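Local coordinates for protein 6-phospho-alpha-glucosidase (Merdibacter massiliensis, PDB 6VC6) that probably hydrolyses 6-phosphorylated alpha-glucosides, as a family 4 glycoside hydrolase that binds NAD, a manganese ion and glucose 6-phosphate, at residues Phe229-Ala234 against Asp243-Val248; Gln249-Asp254 against Tyr267-Tyr272. One frame throughout, in Å; residues are numbered along the deposited sequence.

Both contacts lie within the C-terminal family 4 glycosyl hydrolase region and follow one another along the chain. Contact 1 is largely buried: the loop after helix 217-227 packs on helix 239-246 and the residues that follow, not far from the bound sugar phosphate, through apolar and ring contacts with no hydrogen bond across. Contact 2 lies at the surface, where helix 248-254 meets the junction of helices 264-268 and 270-275, and there a tyrosine-aspartate hydrogen bond joins the apolar packing. The two are coupled through F247, in segment 243-248, whose ring meets Y269 edge-to-face and also packs against the ring of Y272, both in segment 267-272.

Contact 1: residues Phe229-Ala234 against Asp243-Val248; sequences FLPQDA and DTYGFV
P231 lies over one face of the Y245 ring and makes a CH-pi contact that is one of the main elements of the packing between 229-234 and 243-248. P231 CB stands 3.9 Å from the centroid of the Y245 ring, only 4° off the normal, almost exactly above the middle of the ring. The same pyrrolidine reaches back toward the root of the tyrosine, with P231 CD 3.6 Å from Y245 CB, so the proline spans this face of the ring from its centre to the CB.

The second apolar group is the F229 ring, and F229 buries more surface against the other segment than P231 does. Its CG is anti to the backbone N (chi1 -161°), which brings F229 CE2 to the edge of the Y245 ring, 3.8 Å from Y245 CD1, the side chains crossing obliquely. V248 lies beside F229 as well, with V248 CG1 4.0 Å from F229 CD2, but its other methyl is modelled too close to be trusted. F229 also packs against S179 and L183 of helix 172-184, and Y245 touches N175 and S179 of the same helix.

Backbone contributes where the two segments come nearest. The F229 carbonyl oxygen faces G246 CA at 3.5 Å, a CA-H...O contact with an angle of 134° at the hydrogen, and F229 CA and G246 CA are 5.0 Å apart. P231 opens a type I beta turn that closes at A234, and D233 within it forms a salt bridge with R237, outside the turn.

No hydrogen bond crosses between the segments, so their mutual fit rests on shape and on ring packing. Y245, with proline over one face and phenylalanine at its edge, has its side chain about 6 Å from the bound glucose 6-phosphate, consistent with a second-shell place behind the sugar-phosphate pocket.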
ATOM      1  N   PHE A 229       0.791  10.351 -20.317  1.00 49.42           N
ATOM      2  CA  PHE A 229       1.394   9.515 -19.285  1.00 42.71           C
ATOM      3  C   PHE A 229       0.593   8.230 -19.160  1.00 47.35           C
ATOM      4  O   PHE A 229      -0.594   8.267 -18.827  1.00 50.35           O
ATOM      5  CB  PHE A 229       1.445  10.255 -17.946  1.00 44.75           C
ATOM      6  CG  PHE A 229       2.417   9.669 -16.966  1.00 44.46           C
ATOM      7  CD1 PHE A 229       3.762   9.563 -17.282  1.00 47.89           C
ATOM      8  CD2 PHE A 229       1.989   9.231 -15.724  1.00 48.61           C
ATOM      9  CE1 PHE A 229       4.660   9.024 -16.379  1.00 46.52           C
ATOM     10  CE2 PHE A 229       2.881   8.693 -14.818  1.00 44.69           C
ATOM     11  CZ  PHE A 229       4.218   8.590 -15.145  1.00 47.20           C
ATOM     12  N   LEU A 230       1.244   7.098 -19.423  1.00 45.80           N
ATOM     13  CA  LEU A 230       0.613   5.792 -19.368  1.00 50.25           C
ATOM     14  C   LEU A 230       1.269   4.926 -18.300  1.00 50.34           C
ATOM     15  O   LEU A 230       2.475   5.039 -18.060  1.00 51.41           O
ATOM     16  CB  LEU A 230       0.707   5.070 -20.718  1.00 51.46           C
ATOM     17  CG  LEU A 230      -0.149   5.581 -21.877  1.00 53.52           C
ATOM     18  CD1 LEU A 230       0.133   4.774 -23.136  1.00 55.85           C
ATOM     19  CD2 LEU A 230      -1.625   5.527 -21.523  1.00 46.82           C
ATOM     20  N   PRO A 231       0.507   4.055 -17.644  1.00 45.64           N
ATOM     21  CA  PRO A 231       1.130   3.042 -16.789  1.00 46.43           C
ATOM     22  C   PRO A 231       1.931   2.063 -17.631  1.00 51.43           C
ATOM     23  O   PRO A 231       1.662   1.866 -18.818  1.00 54.34           O
ATOM     24  CB  PRO A 231      -0.063   2.357 -16.111  1.00 51.32           C
ATOM     25  CG  PRO A 231      -1.215   2.613 -17.024  1.00 47.51           C
ATOM     26  CD  PRO A 231      -0.963   3.951 -17.653  1.00 47.81           C
ATOM     27  N   GLN A 232       2.938   1.450 -17.000  1.00 50.37           N
ATOM     28  CA  GLN A 232       3.835   0.563 -17.735  1.00 54.63           C
ATOM     29  C   GLN A 232       3.092  -0.640 -18.306  1.00 52.95           C
ATOM     30  O   GLN A 232       3.444  -1.133 -19.384  1.00 51.68           O
ATOM     31  CB  GLN A 232       4.983   0.105 -16.835  1.00 50.68           C
ATOM     32  CG  GLN A 232       5.921  -0.900 -17.497  1.00 45.88           C
ATOM     33  CD  GLN A 232       6.878  -1.557 -16.522  1.00 50.51           C
ATOM     34  OE1 GLN A 232       6.459  -2.190 -15.553  1.00 53.29           O
ATOM     35  NE2 GLN A 232       8.173  -1.426 -16.785  1.00 51.83           N
ATOM     36  N   ASP A 233       2.064  -1.117 -17.609  1.00 52.85           N
ATOM     37  CA  ASP A 233       1.241  -2.233 -18.060  1.00 52.38           C
ATOM     38  C   ASP A 233      -0.122  -1.752 -18.546  1.00 51.13           C
ATOM     39  O   ASP A 233      -1.144  -2.395 -18.307  1.00 55.49           O
ATOM     40  CB  ASP A 233       1.080  -3.267 -16.948  1.00 54.07           C
ATOM     41  CG  ASP A 233       0.695  -2.644 -15.618  1.00 55.36           C
ATOM     42  OD1 ASP A 233       0.529  -1.408 -15.558  1.00 59.77           O
ATOM     43  OD2 ASP A 233       0.555  -3.395 -14.629  1.00 56.44           O
ATOM     44  N   ALA A 234      -0.137  -0.618 -19.257  1.00 48.46           N
ATOM     45  CA  ALA A 234      -1.384   0.039 -19.639  1.00 52.52           C
ATOM     46  C   ALA A 234      -2.320  -0.864 -20.432  1.00 53.49           C
ATOM     47  O   ALA A 234      -3.533  -0.626 -20.437  1.00 58.71           O
ATOM     48  CB  ALA A 234      -1.083   1.300 -20.451  1.00 46.78           C
ATOM     49  N   ASP A 243      -7.192   6.529 -16.652  1.00 42.64           N
ATOM     50  CA  ASP A 243      -7.572   7.919 -16.417  1.00 46.06           C
ATOM     51  C   ASP A 243      -6.760   8.528 -15.281  1.00 41.14           C
ATOM     52  O   ASP A 243      -6.384   9.704 -15.342  1.00 39.16           O
ATOM     53  CB  ASP A 243      -9.068   8.011 -16.113  1.00 48.47           C
ATOM     54  CG  ASP A 243      -9.919   7.295 -17.144  1.00 57.13           C
ATOM     55  OD1 ASP A 243     -10.972   6.740 -16.764  1.00 62.86           O
ATOM     56  OD2 ASP A 243      -9.536   7.287 -18.333  1.00 64.65           O
ATOM     57  N   THR A 244      -6.480   7.742 -14.239  1.00 40.63           N
ATOM     58  CA  THR A 244      -5.701   8.248 -13.114  1.00 44.32           C
ATOM     59  C   THR A 244      -4.278   8.586 -13.544  1.00 38.35           C
ATOM     60  O   THR A 244      -3.743   9.643 -13.191  1.00 38.50           O
ATOM     61  CB  THR A 244      -5.694   7.223 -11.978  1.00 42.58           C
ATOM     62  OG1 THR A 244      -7.025   7.063 -11.468  1.00 39.58           O
ATOM     63  CG2 THR A 244      -4.777   7.675 -10.851  1.00 38.77           C
ATOM     64  N   TYR A 245      -3.650   7.696 -14.317  1.00 35.75           N
ATOM     65  CA  TYR A 245      -2.296   7.960 -14.795  1.00 40.05           C
ATOM     66  C   TYR A 245      -2.284   9.068 -15.841  1.00 42.49           C
ATOM     67  O   TYR A 245      -1.369   9.900 -15.861  1.00 44.58           O
ATOM     68  CB  TYR A 245      -1.683   6.681 -15.362  1.00 39.66           C
ATOM     69  CG  TYR A 245      -0.954   5.847 -14.335  1.00 43.11           C
ATOM     70  CD1 TYR A 245       0.426   5.919 -14.207  1.00 44.81           C
ATOM     71  CD2 TYR A 245      -1.647   4.987 -13.493  1.00 39.09           C
ATOM     72  CE1 TYR A 245       1.096   5.160 -13.270  1.00 42.66           C
ATOM     73  CE2 TYR A 245      -0.985   4.224 -12.551  1.00 46.16           C
ATOM     74  CZ  TYR A 245       0.386   4.313 -12.444  1.00 48.00           C
ATOM     75  OH  TYR A 245       1.050   3.555 -11.508  1.00 49.15           O
ATOM     76  N   GLY A 246      -3.290   9.096 -16.718  1.00 44.80           N
ATOM     77  CA  GLY A 246      -3.348  10.135 -17.730  1.00 40.94           C
ATOM     78  C   GLY A 246      -3.549  11.522 -17.156  1.00 41.69           C
ATOM     79  O   GLY A 246      -3.135  12.514 -17.763  1.00 40.80           O
ATOM     80  N   PHE A 247      -4.176  11.613 -15.981  1.00 44.32           N
ATOM     81  CA  PHE A 247      -4.435  12.898 -15.342  1.00 39.00           C
ATOM     82  C   PHE A 247      -3.162  13.604 -14.891  1.00 43.57           C
ATOM     83  O   PHE A 247      -3.217  14.797 -14.575  1.00 43.08           O
ATOM     84  CB  PHE A 247      -5.372  12.700 -14.150  1.00 43.10           C
ATOM     85  CG  PHE A 247      -5.959  13.976 -13.619  1.00 39.91           C
ATOM     86  CD1 PHE A 247      -6.962  14.634 -14.311  1.00 49.37           C
ATOM     87  CD2 PHE A 247      -5.511  14.514 -12.424  1.00 40.19           C
ATOM     88  CE1 PHE A 247      -7.505  15.808 -13.823  1.00 47.90           C
ATOM     89  CE2 PHE A 247      -6.049  15.687 -11.932  1.00 45.55           C
ATOM     90  CZ  PHE A 247      -7.048  16.335 -12.632  1.00 44.15           C
ATOM     91  N   VAL A 248      -2.024  12.903 -14.852  1.00 42.86           N
ATOM     92  CA  VAL A 248      -0.791  13.565 -14.436  1.00 43.63           C
ATOM     93  C   VAL A 248      -0.386  14.635 -15.444  1.00 45.32           C
ATOM     94  O   VAL A 248       0.245  15.636 -15.080  1.00 42.38           O
ATOM     95  CB  VAL A 248       0.324  12.520 -14.227  1.00 45.94           C
ATOM     96  CG1 VAL A 248      -0.054  11.527 -13.136  1.00 37.98           C
ATOM     97  CG2 VAL A 248       0.610  11.789 -15.529  1.00 60.82           C
TER

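Contact 2: residues Gln249-Asp254 against Tyr267-Tyr272; sequences QTMMED and YLYPDY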
ATOM      1  N   GLN A 249      -0.801  14.502 -16.708  1.00 45.95           N
ATOM      2  CA  GLN A 249      -0.522  15.542 -17.694  1.00 43.79           C
ATOM      3  C   GLN A 249      -1.129  16.877 -17.278  1.00 40.88           C
ATOM      4  O   GLN A 249      -0.479  17.923 -17.386  1.00 41.40           O
ATOM      5  CB  GLN A 249      -1.049  15.117 -19.065  1.00 46.01           C
ATOM      6  CG  GLN A 249      -0.681  16.063 -20.196  1.00 48.30           C
ATOM      7  CD  GLN A 249      -1.227  15.609 -21.537  1.00 45.39           C
ATOM      8  OE1 GLN A 249      -2.386  15.211 -21.646  1.00 55.95           O
ATOM      9  NE2 GLN A 249      -0.390  15.667 -22.566  1.00 51.13           N
ATOM     10  N   THR A 250      -2.375  16.861 -16.798  1.00 35.62           N
ATOM     11  CA  THR A 250      -3.000  18.086 -16.308  1.00 42.04           C
ATOM     12  C   THR A 250      -2.271  18.615 -15.080  1.00 39.99           C
ATOM     13  O   THR A 250      -1.993  19.816 -14.975  1.00 42.87           O
ATOM     14  CB  THR A 250      -4.474  17.828 -15.985  1.00 43.72           C
ATOM     15  OG1 THR A 250      -5.187  17.522 -17.190  1.00 55.37           O
ATOM     16  CG2 THR A 250      -5.102  19.048 -15.326  1.00 49.96           C
HETATM   17  N   MSE A 251      -1.945  17.727 -14.146  1.00 40.59           N
HETATM   18  CA  MSE A 251      -1.300  18.098 -12.892  1.00 44.42           C
HETATM   19  C   MSE A 251       0.061  18.751 -13.116  1.00 42.73           C
HETATM   20  O   MSE A 251       0.437  19.684 -12.404  1.00 37.83           O
HETATM   21  CB  MSE A 251      -1.149  16.860 -12.005  1.00 44.76           C
HETATM   22  CG  MSE A 251      -1.057  17.148 -10.516  1.00 56.43           C
HETATM   23 SE   MSE A 251      -1.913  15.753  -9.447  1.00 53.85          SE
HETATM   24  CE  MSE A 251      -1.546  14.212 -10.580  1.00 26.55           C
HETATM   25  N   MSE A 252       0.792  18.262 -14.112  1.00 41.99           N
HETATM   26  CA  MSE A 252       2.138  18.752 -14.388  1.00 47.50           C
HETATM   27  C   MSE A 252       2.125  20.070 -15.157  1.00 43.61           C
HETATM   28  O   MSE A 252       3.140  20.760 -15.232  1.00 44.31           O
HETATM   29  CB  MSE A 252       2.938  17.704 -15.160  1.00 43.11           C
HETATM   30  CG  MSE A 252       3.279  16.473 -14.339  1.00 63.22           C
HETATM   31 SE   MSE A 252       5.074  15.812 -14.701  1.00 75.96          SE
HETATM   32  CE  MSE A 252       6.092  17.130 -13.692  1.00 52.13           C
ATOM     33  N   GLU A 253       0.976  20.410 -15.736  1.00 45.86           N
ATOM     34  CA  GLU A 253       0.831  21.714 -16.369  1.00 46.03           C
ATOM     35  C   GLU A 253       0.404  22.785 -15.375  1.00 44.42           C
ATOM     36  O   GLU A 253       0.830  23.942 -15.496  1.00 49.71           O
ATOM     37  CB  GLU A 253      -0.173  21.629 -17.527  1.00 46.78           C
ATOM     38  CG  GLU A 253      -0.930  22.916 -17.825  1.00 50.19           C
ATOM     39  CD  GLU A 253      -1.998  22.725 -18.885  1.00 74.75           C
ATOM     40  OE1 GLU A 253      -2.410  21.570 -19.119  1.00 73.33           O
ATOM     41  OE2 GLU A 253      -2.428  23.736 -19.480  1.00 80.11           O
ATOM     42  N   ASP A 254      -0.393  22.421 -14.367  1.00 42.66           N
ATOM     43  CA  ASP A 254      -0.748  23.367 -13.315  1.00 42.20           C
ATOM     44  C   ASP A 254       0.377  23.519 -12.296  1.00 42.72           C
ATOM     45  O   ASP A 254       0.597  24.617 -11.772  1.00 42.70           O
ATOM     46  CB  ASP A 254      -2.035  22.921 -12.619  1.00 40.61           C
ATOM     47  CG  ASP A 254      -3.251  23.012 -13.522  1.00 49.65           C
ATOM     48  OD1 ASP A 254      -4.135  22.133 -13.424  1.00 45.62           O
ATOM     49  OD2 ASP A 254      -3.325  23.961 -14.329  1.00 43.65           O
ATOM     50  N   TYR A 267      -6.277  15.185  -3.936  1.00 32.02           N
ATOM     51  CA  TYR A 267      -6.125  16.291  -2.999  1.00 36.76           C
ATOM     52  C   TYR A 267      -6.039  17.641  -3.699  1.00 34.26           C
ATOM     53  O   TYR A 267      -6.404  18.662  -3.107  1.00 37.03           O
ATOM     54  CB  TYR A 267      -4.887  16.067  -2.130  1.00 35.41           C
ATOM     55  CG  TYR A 267      -4.989  14.836  -1.261  1.00 34.58           C
ATOM     56  CD1 TYR A 267      -5.687  14.867  -0.061  1.00 33.97           C
ATOM     57  CD2 TYR A 267      -4.398  13.639  -1.644  1.00 33.50           C
ATOM     58  CE1 TYR A 267      -5.788  13.745   0.737  1.00 36.20           C
ATOM     59  CE2 TYR A 267      -4.493  12.509  -0.853  1.00 36.18           C
ATOM     60  CZ  TYR A 267      -5.190  12.567   0.336  1.00 38.92           C
ATOM     61  OH  TYR A 267      -5.290  11.447   1.129  1.00 39.87           O
ATOM     62  N   LEU A 268      -5.564  17.672  -4.943  1.00 31.34           N
ATOM     63  CA  LEU A 268      -5.460  18.923  -5.681  1.00 37.80           C
ATOM     64  C   LEU A 268      -6.657  19.196  -6.579  1.00 34.83           C
ATOM     65  O   LEU A 268      -6.883  20.355  -6.942  1.00 30.41           O
ATOM     66  CB  LEU A 268      -4.180  18.938  -6.526  1.00 33.25           C
ATOM     67  CG  LEU A 268      -2.867  18.966  -5.742  1.00 38.12           C
ATOM     68  CD1 LEU A 268      -1.673  18.873  -6.681  1.00 45.51           C
ATOM     69  CD2 LEU A 268      -2.783  20.220  -4.883  1.00 37.92           C
ATOM     70  N   TYR A 269      -7.426  18.169  -6.941  1.00 34.58           N
ATOM     71  CA  TYR A 269      -8.598  18.332  -7.805  1.00 34.59           C
ATOM     72  C   TYR A 269      -9.768  17.523  -7.254  1.00 36.32           C
ATOM     73  O   TYR A 269     -10.277  16.612  -7.911  1.00 37.40           O
ATOM     74  CB  TYR A 269      -8.275  17.907  -9.239  1.00 36.58           C
ATOM     75  CG  TYR A 269      -7.063  18.576  -9.848  1.00 39.32           C
ATOM     76  CD1 TYR A 269      -7.203  19.655 -10.711  1.00 40.52           C
ATOM     77  CD2 TYR A 269      -5.778  18.118  -9.578  1.00 37.62           C
ATOM     78  CE1 TYR A 269      -6.101  20.265 -11.277  1.00 39.60           C
ATOM     79  CE2 TYR A 269      -4.670  18.724 -10.136  1.00 41.04           C
ATOM     80  CZ  TYR A 269      -4.837  19.797 -10.985  1.00 39.05           C
ATOM     81  OH  TYR A 269      -3.737  20.404 -11.546  1.00 36.12           O
ATOM     82  N   PRO A 270     -10.235  17.843  -6.041  1.00 33.83           N
ATOM     83  CA  PRO A 270     -11.355  17.069  -5.484  1.00 36.00           C
ATOM     84  C   PRO A 270     -12.657  17.273  -6.237  1.00 39.00           C
ATOM     85  O   PRO A 270     -13.457  16.334  -6.329  1.00 38.77           O
ATOM     86  CB  PRO A 270     -11.450  17.578  -4.040  1.00 35.47           C
ATOM     87  CG  PRO A 270     -10.912  18.960  -4.103  1.00 35.17           C
ATOM     88  CD  PRO A 270      -9.820  18.933  -5.139  1.00 34.08           C
ATOM     89  N   ASP A 271     -12.893  18.468  -6.785  1.00 36.22           N
ATOM     90  CA  ASP A 271     -14.109  18.706  -7.555  1.00 45.36           C
ATOM     91  C   ASP A 271     -14.129  17.856  -8.820  1.00 40.53           C
ATOM     92  O   ASP A 271     -15.128  17.193  -9.122  1.00 41.69           O
ATOM     93  CB  ASP A 271     -14.230  20.190  -7.902  1.00 48.16           C
ATOM     94  CG  ASP A 271     -14.553  21.047  -6.695  1.00 55.21           C
ATOM     95  OD1 ASP A 271     -14.912  20.483  -5.639  1.00 58.62           O
ATOM     96  OD2 ASP A 271     -14.447  22.287  -6.801  1.00 58.15           O
ATOM     97  N   TYR A 272     -13.028  17.866  -9.574  1.00 36.50           N
ATOM     98  CA  TYR A 272     -12.972  17.100 -10.817  1.00 41.27           C
ATOM     99  C   TYR A 272     -13.033  15.602 -10.549  1.00 46.08           C
ATOM    100  O   TYR A 272     -13.747  14.872 -11.248  1.00 42.30           O
ATOM    101  CB  TYR A 272     -11.704  17.457 -11.596  1.00 43.79           C
ATOM    102  CG  TYR A 272     -11.561  16.735 -12.918  1.00 47.84           C
ATOM    103  CD1 TYR A 272     -10.951  15.489 -12.991  1.00 47.26           C
ATOM    104  CD2 TYR A 272     -12.032  17.304 -14.095  1.00 47.34           C
ATOM    105  CE1 TYR A 272     -10.820  14.827 -14.196  1.00 51.52           C
ATOM    106  CE2 TYR A 272     -11.902  16.649 -15.306  1.00 46.34           C
ATOM    107  CZ  TYR A 272     -11.296  15.411 -15.350  1.00 49.86           C
ATOM    108  OH  TYR A 272     -11.164  14.753 -16.551  1.00 64.23           O
TER
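The phenol of Y269 extends across to helix 248-254 and donates a hydrogen bond to D254, Y269 OH to D254 OD1 2.6 Å. The acceptor uses its anti lone pair, pointing away from the other carboxylate oxygen, and lies in the plane of the tyrosine ring, while the carboxylate itself is turned 31° from that plane. Y269 has CG beside its backbone N and anti to the carbonyl carbon (chi1 -53°), which sends the ring out toward the helix.

M251, present as selenomethionine, starts with CG anti to the backbone N but bends at its next two torsions, bringing its selenium beside the ring. M251 SE is 5.4 Å from the Y269 centroid, at the ring's edge, and M251 CG is 4.0 Å from Y269 CE2. The selenium of M251 also meets L268 CD1 at 4.2 Å, the two side chains crossing at about a right angle.

With a phenylalanine in place of Y269, D254 would probably be left without its hydrogen-bond mate across this interface. Y269, sitting at the N-cap position of helix 270-275 directly after helix 264-268, makes a Met-aromatic contact that joins this helix junction to helix 248-254.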